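Local coordinates for protein RNA-dependent RNA Polymerase (Bombyx mori cytoplasmic polyhedrosis virus, PDB 6TZ0) that transcribes and replicates the viral double-stranded RNA genome as an RNA-directed RNA polymerase, at residues I750-A762 with L832-Y845. Sequence-based numbering, arbitrary orientation.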
# COMPACT_ATOMS: atom_id res chain seq x y z
N ILE A 750 -19.00 -9.58 -14.11
CA ILE A 750 -19.51 -10.08 -12.84
C ILE A 750 -19.55 -11.60 -12.86
O ILE A 750 -18.91 -12.26 -12.03
CB ILE A 750 -20.89 -9.49 -12.50
CG1 ILE A 750 -20.78 -7.99 -12.17
CG2 ILE A 750 -21.52 -10.24 -11.34
CD1 ILE A 750 -21.00 -7.05 -13.34
N GLY A 751 -20.30 -12.17 -13.79
CA GLY A 751 -20.43 -13.61 -13.86
C GLY A 751 -21.38 -14.20 -12.85
O GLY A 751 -22.50 -14.59 -13.20
N ARG A 752 -20.96 -14.23 -11.58
CA ARG A 752 -21.63 -15.08 -10.59
C ARG A 752 -22.98 -14.51 -10.17
O ARG A 752 -23.94 -15.27 -9.98
CB ARG A 752 -20.72 -15.29 -9.39
CG ARG A 752 -21.28 -16.21 -8.33
CD ARG A 752 -21.31 -17.65 -8.80
NE ARG A 752 -21.93 -18.51 -7.80
CZ ARG A 752 -21.28 -19.08 -6.79
NH1 ARG A 752 -19.98 -18.88 -6.64
NH2 ARG A 752 -21.93 -19.85 -5.93
N LEU A 753 -23.04 -13.19 -9.92
CA LEU A 753 -24.25 -12.37 -9.75
C LEU A 753 -24.97 -12.62 -8.42
O LEU A 753 -25.87 -11.87 -8.05
CB LEU A 753 -25.18 -12.55 -10.97
CG LEU A 753 -26.44 -11.74 -11.26
CD1 LEU A 753 -26.56 -11.53 -12.74
CD2 LEU A 753 -27.65 -12.50 -10.79
N ASN A 754 -24.55 -13.64 -7.68
CA ASN A 754 -24.78 -13.66 -6.24
C ASN A 754 -23.79 -12.75 -5.54
O ASN A 754 -24.14 -12.03 -4.60
CB ASN A 754 -24.66 -15.10 -5.73
CG ASN A 754 -25.13 -15.27 -4.30
OD1 ASN A 754 -25.65 -14.35 -3.68
ND2 ASN A 754 -24.93 -16.46 -3.77
N LEU A 755 -22.54 -12.77 -6.01
CA LEU A 755 -21.52 -11.82 -5.58
C LEU A 755 -21.89 -10.38 -5.89
O LEU A 755 -21.55 -9.48 -5.11
CB LEU A 755 -20.18 -12.15 -6.26
CG LEU A 755 -19.17 -13.12 -5.63
CD1 LEU A 755 -18.62 -12.54 -4.35
CD2 LEU A 755 -19.74 -14.51 -5.38
N ALA A 756 -22.61 -10.14 -6.99
CA ALA A 756 -23.06 -8.79 -7.31
C ALA A 756 -24.09 -8.30 -6.30
O ALA A 756 -24.05 -7.13 -5.88
CB ALA A 756 -23.64 -8.75 -8.72
N MET A 757 -25.01 -9.17 -5.90
CA MET A 757 -25.97 -8.78 -4.87
C MET A 757 -25.30 -8.62 -3.52
O MET A 757 -25.73 -7.77 -2.73
CB MET A 757 -27.10 -9.80 -4.78
CG MET A 757 -28.09 -9.70 -5.90
SD MET A 757 -28.81 -8.05 -5.95
CE MET A 757 -29.79 -8.07 -4.46
N MET A 758 -24.26 -9.40 -3.23
CA MET A 758 -23.54 -9.23 -1.98
C MET A 758 -22.80 -7.90 -1.95
O MET A 758 -22.78 -7.21 -0.92
CB MET A 758 -22.58 -10.39 -1.75
CG MET A 758 -21.95 -10.40 -0.36
SD MET A 758 -20.82 -11.76 -0.04
CE MET A 758 -19.36 -11.21 -0.92
N GLU A 759 -22.22 -7.50 -3.08
CA GLU A 759 -21.57 -6.20 -3.18
C GLU A 759 -22.57 -5.05 -3.06
O GLU A 759 -22.30 -4.05 -2.39
CB GLU A 759 -20.81 -6.11 -4.51
CG GLU A 759 -20.07 -4.81 -4.73
CD GLU A 759 -19.31 -4.80 -6.04
OE1 GLU A 759 -19.38 -5.80 -6.78
OE2 GLU A 759 -18.64 -3.79 -6.33
N LEU A 760 -23.74 -5.20 -3.69
CA LEU A 760 -24.77 -4.18 -3.60
C LEU A 760 -25.30 -4.05 -2.18
O LEU A 760 -25.50 -2.94 -1.69
CB LEU A 760 -25.89 -4.48 -4.60
CG LEU A 760 -27.01 -3.49 -4.94
CD1 LEU A 760 -28.21 -3.58 -4.00
CD2 LEU A 760 -26.48 -2.07 -4.95
N ASN A 761 -25.49 -5.18 -1.49
CA ASN A 761 -25.96 -5.14 -0.10
C ASN A 761 -24.91 -4.55 0.83
O ASN A 761 -25.26 -3.82 1.76
CB ASN A 761 -26.34 -6.55 0.37
CG ASN A 761 -27.64 -7.02 -0.22
OD1 ASN A 761 -28.59 -6.25 -0.34
ND2 ASN A 761 -27.70 -8.29 -0.58
N ALA A 762 -23.63 -4.81 0.57
CA ALA A 762 -22.58 -4.20 1.39
C ALA A 762 -22.51 -2.69 1.19
O ALA A 762 -22.33 -1.94 2.15
CB ALA A 762 -21.24 -4.85 1.09
N LEU A 832 -34.14 -14.04 -14.54
CA LEU A 832 -34.55 -14.57 -13.25
C LEU A 832 -35.77 -13.81 -12.72
O LEU A 832 -35.96 -12.64 -13.04
CB LEU A 832 -33.38 -14.51 -12.27
CG LEU A 832 -32.54 -13.24 -12.11
CD1 LEU A 832 -33.10 -12.26 -11.08
CD2 LEU A 832 -31.12 -13.64 -11.75
N PRO A 833 -36.63 -14.48 -11.96
CA PRO A 833 -37.79 -13.78 -11.39
C PRO A 833 -37.38 -12.84 -10.27
O PRO A 833 -36.28 -12.92 -9.73
CB PRO A 833 -38.67 -14.92 -10.87
CG PRO A 833 -37.72 -16.02 -10.59
CD PRO A 833 -36.66 -15.91 -11.64
N LEU A 834 -38.30 -11.94 -9.92
CA LEU A 834 -38.01 -10.99 -8.85
C LEU A 834 -38.00 -11.63 -7.47
O LEU A 834 -37.50 -11.02 -6.53
CB LEU A 834 -39.01 -9.83 -8.85
CG LEU A 834 -38.96 -8.82 -9.98
CD1 LEU A 834 -39.99 -7.76 -9.73
CD2 LEU A 834 -37.59 -8.22 -10.06
N ALA A 835 -38.53 -12.85 -7.33
CA ALA A 835 -38.48 -13.53 -6.05
C ALA A 835 -37.07 -14.00 -5.70
O ALA A 835 -36.82 -14.30 -4.53
CB ALA A 835 -39.44 -14.72 -6.04
N TRP A 836 -36.16 -14.04 -6.67
CA TRP A 836 -34.78 -14.41 -6.40
C TRP A 836 -34.06 -13.36 -5.57
O TRP A 836 -33.07 -13.68 -4.89
CB TRP A 836 -34.04 -14.63 -7.72
CG TRP A 836 -32.65 -15.11 -7.54
CD1 TRP A 836 -32.24 -16.37 -7.25
CD2 TRP A 836 -31.48 -14.29 -7.54
NE1 TRP A 836 -30.87 -16.41 -7.12
CE2 TRP A 836 -30.38 -15.14 -7.29
CE3 TRP A 836 -31.24 -12.93 -7.74
CZ2 TRP A 836 -29.08 -14.67 -7.24
CZ3 TRP A 836 -29.95 -12.47 -7.70
CH2 TRP A 836 -28.88 -13.33 -7.45
N LEU A 837 -34.53 -12.12 -5.59
CA LEU A 837 -33.91 -11.05 -4.82
C LEU A 837 -34.04 -11.24 -3.31
O LEU A 837 -33.26 -10.65 -2.56
CB LEU A 837 -34.53 -9.70 -5.19
CG LEU A 837 -34.23 -9.13 -6.57
CD1 LEU A 837 -35.07 -7.90 -6.83
CD2 LEU A 837 -32.77 -8.79 -6.67
N PHE A 838 -34.97 -12.07 -2.85
CA PHE A 838 -35.30 -12.10 -1.44
C PHE A 838 -35.01 -13.45 -0.81
O PHE A 838 -35.62 -13.79 0.21
CB PHE A 838 -36.77 -11.72 -1.25
CG PHE A 838 -37.16 -10.50 -2.02
CD1 PHE A 838 -36.74 -9.24 -1.63
CD2 PHE A 838 -37.98 -10.60 -3.13
CE1 PHE A 838 -37.11 -8.12 -2.35
CE2 PHE A 838 -38.36 -9.49 -3.84
CZ PHE A 838 -37.93 -8.24 -3.45
N MET A 839 -34.10 -14.22 -1.37
CA MET A 839 -33.96 -15.62 -1.00
C MET A 839 -32.65 -15.91 -0.30
O MET A 839 -31.68 -15.16 -0.43
CB MET A 839 -34.10 -16.50 -2.25
CG MET A 839 -35.54 -16.68 -2.70
SD MET A 839 -36.51 -17.68 -1.55
CE MET A 839 -37.46 -16.46 -0.64
N PRO A 840 -32.61 -16.97 0.51
CA PRO A 840 -31.32 -17.46 1.02
C PRO A 840 -30.44 -17.93 -0.13
O PRO A 840 -30.88 -18.70 -0.99
CB PRO A 840 -31.72 -18.62 1.94
CG PRO A 840 -33.10 -18.34 2.30
CD PRO A 840 -33.73 -17.69 1.13
N ARG A 841 -29.21 -17.43 -0.15
CA ARG A 841 -28.21 -17.58 -1.20
C ARG A 841 -28.66 -17.00 -2.54
O ARG A 841 -28.04 -17.28 -3.57
CB ARG A 841 -27.77 -19.04 -1.37
CG ARG A 841 -27.07 -19.61 -0.16
CD ARG A 841 -26.78 -21.08 -0.34
NE ARG A 841 -25.84 -21.33 -1.43
CZ ARG A 841 -24.52 -21.32 -1.29
NH1 ARG A 841 -23.74 -21.55 -2.34
NH2 ARG A 841 -23.97 -21.07 -0.11
N GLY A 842 -29.71 -16.19 -2.55
CA GLY A 842 -30.14 -15.50 -3.74
C GLY A 842 -29.71 -14.06 -3.69
O GLY A 842 -28.52 -13.77 -3.74
N GLY A 843 -30.66 -13.14 -3.57
CA GLY A 843 -30.31 -11.74 -3.47
C GLY A 843 -30.09 -11.29 -2.05
O GLY A 843 -29.24 -10.43 -1.80
N GLU A 844 -30.85 -11.89 -1.12
CA GLU A 844 -30.86 -11.54 0.31
C GLU A 844 -31.16 -10.06 0.52
O GLU A 844 -30.50 -9.37 1.30
CB GLU A 844 -29.56 -11.94 1.00
CG GLU A 844 -29.32 -13.43 1.08
CD GLU A 844 -28.03 -13.77 1.78
OE1 GLU A 844 -27.28 -12.83 2.12
OE2 GLU A 844 -27.75 -14.97 1.97
N TYR A 845 -32.17 -9.58 -0.17
CA TYR A 845 -32.51 -8.18 -0.12
C TYR A 845 -33.77 -7.98 0.72
O TYR A 845 -34.61 -8.89 0.79
CB TYR A 845 -32.72 -7.64 -1.54
CG TYR A 845 -32.79 -6.15 -1.65
CD1 TYR A 845 -31.64 -5.39 -1.56
CD2 TYR A 845 -34.00 -5.51 -1.83
CE1 TYR A 845 -31.69 -4.04 -1.63
CE2 TYR A 845 -34.06 -4.15 -1.92
CZ TYR A 845 -32.90 -3.42 -1.82
OH TYR A 845 -32.94 -2.06 -1.90
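The carboxamide of N761 donates through ND2 to the backbone O of G843, 2.9 Å away, the sole hydrogen bond joining helix residues 754-762 to the loop 832-845. The acceptor lies in the amide plane, and the C=O points almost straight at the nitrogen (164°), although the N-H...O angle is only 139°, so the hydrogen bond is bent at the hydrogen. With CG anti to its carbonyl carbon (chi1 -74°), N761 leans off the helix to this peptide; its OD1 meets the edge of the Y845 ring at CD1 (3.4 Å), amide and ring nearly coplanar, while Y845 OH is hydrogen-bonded to K778 O.

One turn back along the helix, M757 faces the loop. Its chain, bent at chi2 and chi3, slides past W836, with CG 3.8 Å from CZ3 of that indole, then crosses L837 at about a right angle, bringing CE to 3.8 Å from L837 CD2. With no side chain on G843, M757 CE reaches to 3.6 Å from G843 O.

At the start of the helix the indole edge takes over. L753 O sits in the ring plane beside W836 CH2, and L753 CD2 packs against both CH2 and L832 CD2. Within the loop, G843 N lies over the centre of one face of W836 with G842 CA toward its rim, and L832 CD2 covers the rim of the opposite face. Nearer the surface, R752 and R841 bring like charges to 4.4 Å between NH2 and NH1, probably eased by the salt bridge of R752 to D915.

L753 lies about 7 Å, side chain to side chain, from R791, an ATP-binding residue, so the contact lies near that site, with no nucleotide bound here. It is helix-on-loop packing: the type II turn M839-G842, following the 3-10 segment 834-837, folds the loop back so that its G842-G843 backbone and W836 lie along the first turns of helix 754-766.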